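Local coordinates for VgrG protein (Vibrio cholerae, PDB 4DTL) that probably uses ATP and divalent metal ions to link actin monomers covalently into oligomers, acting as the actin cross-linking domain of a type VI secretion effector, at residues I27-A32 / V89-Y94; S171-T176 / Y362-E367. All blocks are in the same frame, centred on the assembly; numbering follows the deposited sequence.

Contact 1: I27-A32 / V89-Y94; sequences IENELA and VELVSY. With MN (manganese (II) ion), chain E; MN (manganese (II) ion), chain D; ATP (adenosine-5'-triphosphate), chain B.
I27-E30 and V89-S93 run antiparallel as neighbouring strands, their axes 4.3 Å apart and their directions at 164°, with N29 and L91 as a hydrogen-bonded pair flanked by the non-hydrogen-bonded pairs E28-V92 and E30-E90. One face of this piece of beta sheet carries ATP and two manganese ions, consistent with the glutamine synthetase-like fold of actin cross-linking domains. N29 N donates to L91 O at 2.7 Å, and L91 N returns a bond to N29 O at 2.8 Å. Beyond it L31 N bonds V89 O, and a water continues the join by accepting from V89 N and donating to L31 O.

At the other end a side chain replaces a backbone acceptor: I27 N points almost straight at S93 OG (2.7 Å, 170° at the hydrogen). A chi1 of 79° sets OG between the backbone N and carbonyl carbon of S93, where it also lies against I27 CG1, while S93 N donates to I27 O.

E28 and E90 extend from the same face toward the metals. E28 OE2 bridges both ions, 2.2 Å from one manganese and 2.5 Å from the other, which E28 OE1 also binds. E90 OE1 joins the first ion at 2.3 Å, and ATP O1G of the gamma-phosphate binds it from the nucleotide side. On the opposite face, which also carries the amide of N29, L31 CD1 touches V89 CG1 and L91 CD2, with M111 and F118 of helix 101-124 packed against the two leucines. Back on the nucleotide side, V92 CG1 rests against ribose C3', and ATP O2' donates to S93 O at 2.6 Å.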
loop_
_atom_site.group_PDB
_atom_site.type_symbol
_atom_site.label_atom_id
_atom_site.label_comp_id
_atom_site.label_asym_id
_atom_site.label_seq_id
_atom_site.Cartn_x
_atom_site.Cartn_y
_atom_site.Cartn_z
ATOM N N ILE A 27 0.776 2.027 8.078
ATOM C CA ILE A 27 1.679 0.880 8.170
ATOM C C ILE A 27 0.955 -0.464 7.985
ATOM O O ILE A 27 -0.240 -0.581 8.261
ATOM C CB ILE A 27 2.552 0.914 9.463
ATOM C CG1 ILE A 27 1.712 0.771 10.757
ATOM C CG2 ILE A 27 3.475 2.134 9.502
ATOM C CD1 ILE A 27 2.488 0.318 11.985
ATOM N N GLU A 28 1.699 -1.464 7.498
ATOM C CA GLU A 28 1.264 -2.846 7.305
ATOM C C GLU A 28 2.225 -3.733 8.077
ATOM O O GLU A 28 3.447 -3.574 7.973
ATOM C CB GLU A 28 1.251 -3.231 5.831
ATOM C CG GLU A 28 0.186 -2.511 5.035
ATOM C CD GLU A 28 0.384 -2.688 3.545
ATOM O OE1 GLU A 28 1.202 -1.946 2.959
ATOM O OE2 GLU A 28 -0.193 -3.649 2.992
ATOM N N ASN A 29 1.675 -4.651 8.869
ATOM C CA ASN A 29 2.461 -5.516 9.739
ATOM C C ASN A 29 1.993 -6.983 9.700
ATOM O O ASN A 29 1.018 -7.366 10.357
ATOM C CB ASN A 29 2.376 -4.955 11.160
ATOM C CG ASN A 29 3.365 -5.513 12.141
ATOM O OD1 ASN A 29 4.475 -5.913 11.779
ATOM N ND2 ASN A 29 2.997 -5.482 13.420
ATOM N N GLU A 30 2.677 -7.794 8.900
ATOM C CA GLU A 30 2.352 -9.216 8.788
ATOM C C GLU A 30 2.904 -10.007 9.968
ATOM O O GLU A 30 4.108 -9.951 10.240
ATOM C CB GLU A 30 2.847 -9.781 7.472
ATOM C CG GLU A 30 2.283 -11.158 7.169
ATOM C CD GLU A 30 2.928 -11.867 5.997
ATOM O OE1 GLU A 30 2.253 -12.725 5.384
ATOM O OE2 GLU A 30 4.106 -11.569 5.684
ATOM N N LEU A 31 2.008 -10.681 10.706
ATOM C CA LEU A 31 2.375 -11.396 11.920
ATOM C C LEU A 31 3.017 -12.746 11.624
ATOM O O LEU A 31 2.765 -13.355 10.584
ATOM C CB LEU A 31 1.165 -11.526 12.881
ATOM C CG LEU A 31 0.528 -10.239 13.390
ATOM C CD1 LEU A 31 -0.705 -10.544 14.173
ATOM C CD2 LEU A 31 1.509 -9.399 14.208
ATOM N N ALA A 32 3.846 -13.218 12.558
ATOM C CA ALA A 32 4.483 -14.527 12.484
ATOM C C ALA A 32 4.090 -15.328 13.701
ATOM O O ALA A 32 4.044 -14.779 14.803
ATOM C CB ALA A 32 5.993 -14.379 12.440
ATOM N N VAL A 89 -1.933 -13.352 8.990
ATOM C CA VAL A 89 -2.630 -12.189 9.507
ATOM C C VAL A 89 -1.747 -10.992 9.249
ATOM O O VAL A 89 -0.536 -11.051 9.472
ATOM C CB VAL A 89 -3.006 -12.340 11.015
ATOM C CG1 VAL A 89 -3.513 -11.024 11.609
ATOM C CG2 VAL A 89 -4.026 -13.454 11.224
ATOM N N GLU A 90 -2.359 -9.912 8.768
ATOM C CA GLU A 90 -1.680 -8.654 8.575
ATOM C C GLU A 90 -2.432 -7.558 9.287
ATOM O O GLU A 90 -3.630 -7.387 9.067
ATOM C CB GLU A 90 -1.511 -8.334 7.102
ATOM C CG GLU A 90 -0.627 -7.122 6.872
ATOM C CD GLU A 90 -0.553 -6.701 5.427
ATOM O OE1 GLU A 90 -1.627 -6.528 4.810
ATOM O OE2 GLU A 90 0.576 -6.524 4.913
ATOM N N LEU A 91 -1.717 -6.812 10.129
ATOM C CA LEU A 91 -2.281 -5.678 10.858
ATOM C C LEU A 91 -2.052 -4.434 10.001
ATOM O O LEU A 91 -0.905 -4.128 9.644
ATOM C CB LEU A 91 -1.677 -5.544 12.272
ATOM C CG LEU A 91 -1.691 -6.788 13.179
ATOM C CD1 LEU A 91 -1.230 -6.431 14.589
ATOM C CD2 LEU A 91 -3.059 -7.459 13.213
ATOM N N VAL A 92 -3.158 -3.790 9.584
ATOM C CA VAL A 92 -3.147 -2.627 8.686
ATOM C C VAL A 92 -3.637 -1.388 9.421
ATOM O O VAL A 92 -4.838 -1.261 9.700
ATOM C CB VAL A 92 -3.945 -2.896 7.374
ATOM C CG1 VAL A 92 -3.834 -1.722 6.412
ATOM C CG2 VAL A 92 -3.474 -4.179 6.685
ATOM N N SER A 93 -2.707 -0.467 9.734
ATOM C CA SER A 93 -3.066 0.742 10.465
ATOM C C SER A 93 -3.994 1.681 9.719
ATOM O O SER A 93 -4.027 1.687 8.488
ATOM C CB SER A 93 -1.825 1.490 10.939
ATOM O OG SER A 93 -1.249 2.231 9.876
ATOM N N TYR A 94 -4.782 2.443 10.482
ATOM C CA TYR A 94 -5.598 3.502 9.937
ATOM C C TYR A 94 -4.580 4.653 9.794
ATOM O O TYR A 94 -3.770 4.861 10.710
ATOM C CB TYR A 94 -6.745 3.842 10.901
ATOM C CG TYR A 94 -7.903 2.881 10.748
ATOM C CD1 TYR A 94 -7.953 1.697 11.477
ATOM C CD2 TYR A 94 -8.911 3.121 9.821
ATOM C CE1 TYR A 94 -9.004 0.799 11.324
ATOM C CE2 TYR A 94 -9.962 2.227 9.652
ATOM C CZ TYR A 94 -9.999 1.060 10.399
ATOM O OH TYR A 94 -11.038 0.187 10.219
HETATM MN MN MN E . -1.524 -5.359 2.850
HETATM MN MN MN D . 1.459 -3.345 1.135
HETATM P PG ATP B . -0.549 -5.472 -0.072
HETATM O O1G ATP B . -0.807 -6.145 1.241
HETATM O O2G ATP B . 0.914 -5.250 -0.286
HETATM O O3G ATP B . -1.096 -6.302 -1.192
HETATM P PB ATP B . -2.607 -3.898 0.573
HETATM O O1B ATP B . -3.661 -4.528 -0.252
HETATM O O2B ATP B . -2.558 -4.534 1.931
HETATM O O3B ATP B . -1.270 -4.038 -0.092
HETATM P PA ATP B . -3.820 -1.893 1.981
HETATM O O1A ATP B . -5.049 -1.169 1.558
HETATM O O2A ATP B . -4.200 -3.097 2.851
HETATM O O3A ATP B . -2.998 -2.363 0.811
HETATM O "O5'" ATP B . -2.919 -0.899 2.854
HETATM C "C5'" ATP B . -2.720 0.439 2.383
HETATM C "C4'" ATP B . -1.788 1.187 3.295
HETATM O "O4'" ATP B . -1.927 2.592 3.001
HETATM C "C3'" ATP B . -2.071 1.035 4.787
HETATM O "O3'" ATP B . -0.855 0.915 5.505
HETATM C "C2'" ATP B . -2.856 2.302 5.121
HETATM O "O2'" ATP B . -2.717 2.702 6.475
HETATM C "C1'" ATP B . -2.221 3.304 4.178
HETATM N N9 ATP B . -3.051 4.452 3.836
HETATM C C8 ATP B . -4.367 4.446 3.462
HETATM N N7 ATP B . -4.870 5.637 3.255
HETATM C C5 ATP B . -3.803 6.489 3.505
HETATM C C6 ATP B . -3.673 7.894 3.448
HETATM N N6 ATP B . -4.685 8.724 3.162
HETATM N N1 ATP B . -2.456 8.423 3.712
HETATM C C2 ATP B . -1.452 7.603 4.032
HETATM N N3 ATP B . -1.465 6.273 4.145
HETATM C C4 ATP B . -2.675 5.776 3.859
HETATM O O HOH W 1 0.166 -14.621 10.316
#

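Contact 2: S171-T176 / Y362-E367. With ATP (adenosine-5'-triphosphate), chain B.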
loop_
_atom_site.group_PDB
_atom_site.type_symbol
_atom_site.label_atom_id
_atom_site.label_comp_id
_atom_site.label_asym_id
_atom_site.label_seq_id
_atom_site.Cartn_x
_atom_site.Cartn_y
_atom_site.Cartn_z
ATOM N N SER A 171 10.822 -7.679 7.729
ATOM C CA SER A 171 10.470 -8.372 6.482
ATOM C C SER A 171 8.959 -8.510 6.255
ATOM O O SER A 171 8.541 -8.661 5.116
ATOM C CB SER A 171 11.183 -9.719 6.365
ATOM O OG SER A 171 10.717 -10.651 7.324
ATOM N N GLY A 172 8.167 -8.464 7.325
ATOM C CA GLY A 172 6.708 -8.500 7.235
ATOM C C GLY A 172 6.098 -7.107 7.294
ATOM O O GLY A 172 4.875 -6.965 7.357
ATOM N N GLN A 173 6.948 -6.060 7.263
ATOM C CA GLN A 173 6.541 -4.665 7.415
ATOM C C GLN A 173 6.674 -3.775 6.199
ATOM O O GLN A 173 7.652 -3.860 5.458
ATOM C CB GLN A 173 7.249 -4.027 8.622
ATOM C CG GLN A 173 6.779 -4.610 9.950
ATOM C CD GLN A 173 7.519 -4.132 11.176
ATOM O OE1 GLN A 173 8.691 -3.740 11.136
ATOM N NE2 GLN A 173 6.859 -4.239 12.316
ATOM N N GLN A 174 5.678 -2.901 6.026
ATOM C CA GLN A 174 5.590 -1.877 4.991
ATOM C C GLN A 174 5.024 -0.591 5.580
ATOM O O GLN A 174 4.393 -0.603 6.629
ATOM C CB GLN A 174 4.674 -2.337 3.870
ATOM C CG GLN A 174 5.405 -2.954 2.696
ATOM C CD GLN A 174 4.825 -4.259 2.299
ATOM O OE1 GLN A 174 3.862 -4.333 1.552
ATOM N NE2 GLN A 174 5.362 -5.310 2.851
ATOM N N ALA A 175 5.292 0.521 4.906
ATOM C CA ALA A 175 4.803 1.839 5.266
ATOM C C ALA A 175 4.293 2.500 3.989
ATOM O O ALA A 175 4.812 2.222 2.899
ATOM C CB ALA A 175 5.933 2.654 5.859
ATOM N N THR A 176 3.247 3.334 4.113
ATOM C CA THR A 176 2.649 4.072 2.996
ATOM C C THR A 176 2.572 5.519 3.391
ATOM O O THR A 176 2.006 5.824 4.434
ATOM C CB THR A 176 1.308 3.452 2.532
ATOM O OG1 THR A 176 1.534 2.126 2.037
ATOM C CG2 THR A 176 0.617 4.279 1.459
ATOM N N TYR A 362 8.217 4.500 12.944
ATOM C CA TYR A 362 6.765 4.389 12.743
ATOM C C TYR A 362 6.288 2.935 12.873
ATOM O O TYR A 362 5.082 2.670 12.842
ATOM C CB TYR A 362 6.386 4.898 11.342
ATOM C CG TYR A 362 6.541 6.386 11.163
ATOM C CD1 TYR A 362 5.514 7.261 11.507
ATOM C CD2 TYR A 362 7.706 6.926 10.629
ATOM C CE1 TYR A 362 5.654 8.636 11.356
ATOM C CE2 TYR A 362 7.864 8.304 10.483
ATOM C CZ TYR A 362 6.838 9.154 10.854
ATOM O OH TYR A 362 6.984 10.508 10.687
ATOM N N LEU A 363 7.238 1.993 12.957
ATOM C CA LEU A 363 6.932 0.571 13.000
ATOM C C LEU A 363 7.097 -0.033 14.381
ATOM O O LEU A 363 8.057 0.311 15.063
ATOM C CB LEU A 363 7.758 -0.203 11.943
ATOM C CG LEU A 363 7.222 -0.244 10.472
ATOM C CD1 LEU A 363 5.867 -0.951 10.347
ATOM C CD2 LEU A 363 7.188 1.122 9.803
ATOM N N PRO A 364 6.180 -0.938 14.807
ATOM C CA PRO A 364 6.356 -1.580 16.120
ATOM C C PRO A 364 7.430 -2.663 16.067
ATOM O O PRO A 364 7.587 -3.331 15.040
ATOM C CB PRO A 364 4.980 -2.176 16.405
ATOM C CG PRO A 364 4.397 -2.436 15.051
ATOM C CD PRO A 364 4.984 -1.447 14.101
ATOM N N LYS A 365 8.185 -2.831 17.165
ATOM C CA LYS A 365 9.227 -3.865 17.227
ATOM C C LYS A 365 9.014 -4.792 18.399
ATOM O O LYS A 365 8.868 -4.299 19.520
ATOM C CB LYS A 365 10.641 -3.246 17.310
ATOM C CG LYS A 365 11.002 -2.261 16.199
ATOM C CD LYS A 365 10.885 -2.848 14.781
ATOM C CE LYS A 365 11.673 -2.068 13.759
ATOM N NZ LYS A 365 11.251 -0.643 13.662
ATOM N N THR A 366 8.997 -6.133 18.156
ATOM C CA THR A 366 8.846 -7.129 19.226
ATOM C C THR A 366 10.049 -7.002 20.179
ATOM O O THR A 366 9.862 -6.897 21.395
ATOM C CB THR A 366 8.699 -8.557 18.663
ATOM O OG1 THR A 366 7.562 -8.617 17.802
ATOM C CG2 THR A 366 8.554 -9.602 19.766
ATOM N N GLU A 367 11.249 -6.956 19.597
ATOM C CA GLU A 367 12.501 -6.823 20.329
ATOM C C GLU A 367 12.741 -5.405 20.805
ATOM O O GLU A 367 12.339 -5.032 21.909
HETATM P PG ATP B . -0.549 -5.472 -0.072
HETATM O O1G ATP B . -0.807 -6.145 1.241
HETATM O O2G ATP B . 0.914 -5.250 -0.286
HETATM O O3G ATP B . -1.096 -6.302 -1.192
HETATM P PB ATP B . -2.607 -3.898 0.573
HETATM O O1B ATP B . -3.661 -4.528 -0.252
HETATM O O2B ATP B . -2.558 -4.534 1.931
HETATM O O3B ATP B . -1.270 -4.038 -0.092
HETATM P PA ATP B . -3.820 -1.893 1.981
HETATM O O1A ATP B . -5.049 -1.169 1.558
HETATM O O2A ATP B . -4.200 -3.097 2.851
HETATM O O3A ATP B . -2.998 -2.363 0.811
HETATM O "O5'" ATP B . -2.919 -0.899 2.854
HETATM C "C5'" ATP B . -2.720 0.439 2.383
HETATM C "C4'" ATP B . -1.788 1.187 3.295
HETATM O "O4'" ATP B . -1.927 2.592 3.001
HETATM C "C3'" ATP B . -2.071 1.035 4.787
HETATM O "O3'" ATP B . -0.855 0.915 5.505
HETATM C "C2'" ATP B . -2.856 2.302 5.121
HETATM O "O2'" ATP B . -2.717 2.702 6.475
HETATM C "C1'" ATP B . -2.221 3.304 4.178
HETATM N N9 ATP B . -3.051 4.452 3.836
HETATM C C8 ATP B . -4.367 4.446 3.462
HETATM N N7 ATP B . -4.870 5.637 3.255
HETATM C C5 ATP B . -3.803 6.489 3.505
HETATM C C6 ATP B . -3.673 7.894 3.448
HETATM N N6 ATP B . -4.685 8.724 3.162
HETATM N N1 ATP B . -2.456 8.423 3.712
HETATM C C2 ATP B . -1.452 7.603 4.032
HETATM N N3 ATP B . -1.465 6.273 4.145
HETATM C C4 ATP B . -2.675 5.776 3.859
#
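Q173 NE2 is held by two acceptors: P364 O across this contact, and N29 OD1 on the adjoining strand 24-30. The bond to P364 O is 3.0 Å long with 161° at the hydrogen, and it lies both in the amide plane of Q173 and in the carbonyl plane of P364, so the two bonds should fix the amide's rotation. L363 comes in over the flat face of that amide, its CD1 sitting almost directly above Q173 CD at 3.7 Å. The same methyl also brushes Q173 CB and CG, because the extended glutamine chain (chi2 174°) lies alongside the leucine, running the other way.

The arrangement is the start of strand 173-180 with an irregular C-terminal segment laid across one face. Q173 and A175 turn their side chains to that segment, A175 CB meeting L363 CD2 at 4.4 Å, while T176 belongs to the nucleotide side, with its CB 3.4 Å from ATP O4'. P364 CD leans over the same amide face, 3.8 Å from Q173 NE2, and its ring also packs on M111 and L112 of helix 101-124. K365 CE comes loosely toward Q173 OE1, while its NZ bonds Q360 OE1.

In the fold
Strand 24-30 is the shared element: in contact 1 it pairs with 89-94 along one edge, and along the other it meets 171-176 of contact 2. The join is made by probable hydrogen bonds from E30 N to G172 O (2.8 Å) and from E28 N to Q174 O (3.0 Å), and the centres of the two contacts lie about 8 Å apart. Segment 362-367 spans this seam on the face away from the nucleotide, where Y362 O packs 3.6 Å from I27 CD1 and P364 also reaches I27 and N29. ATP lies across the other face, where E28 and E90 of contact 1 bind the manganese ions and T176 of contact 2 lies beside the ribose.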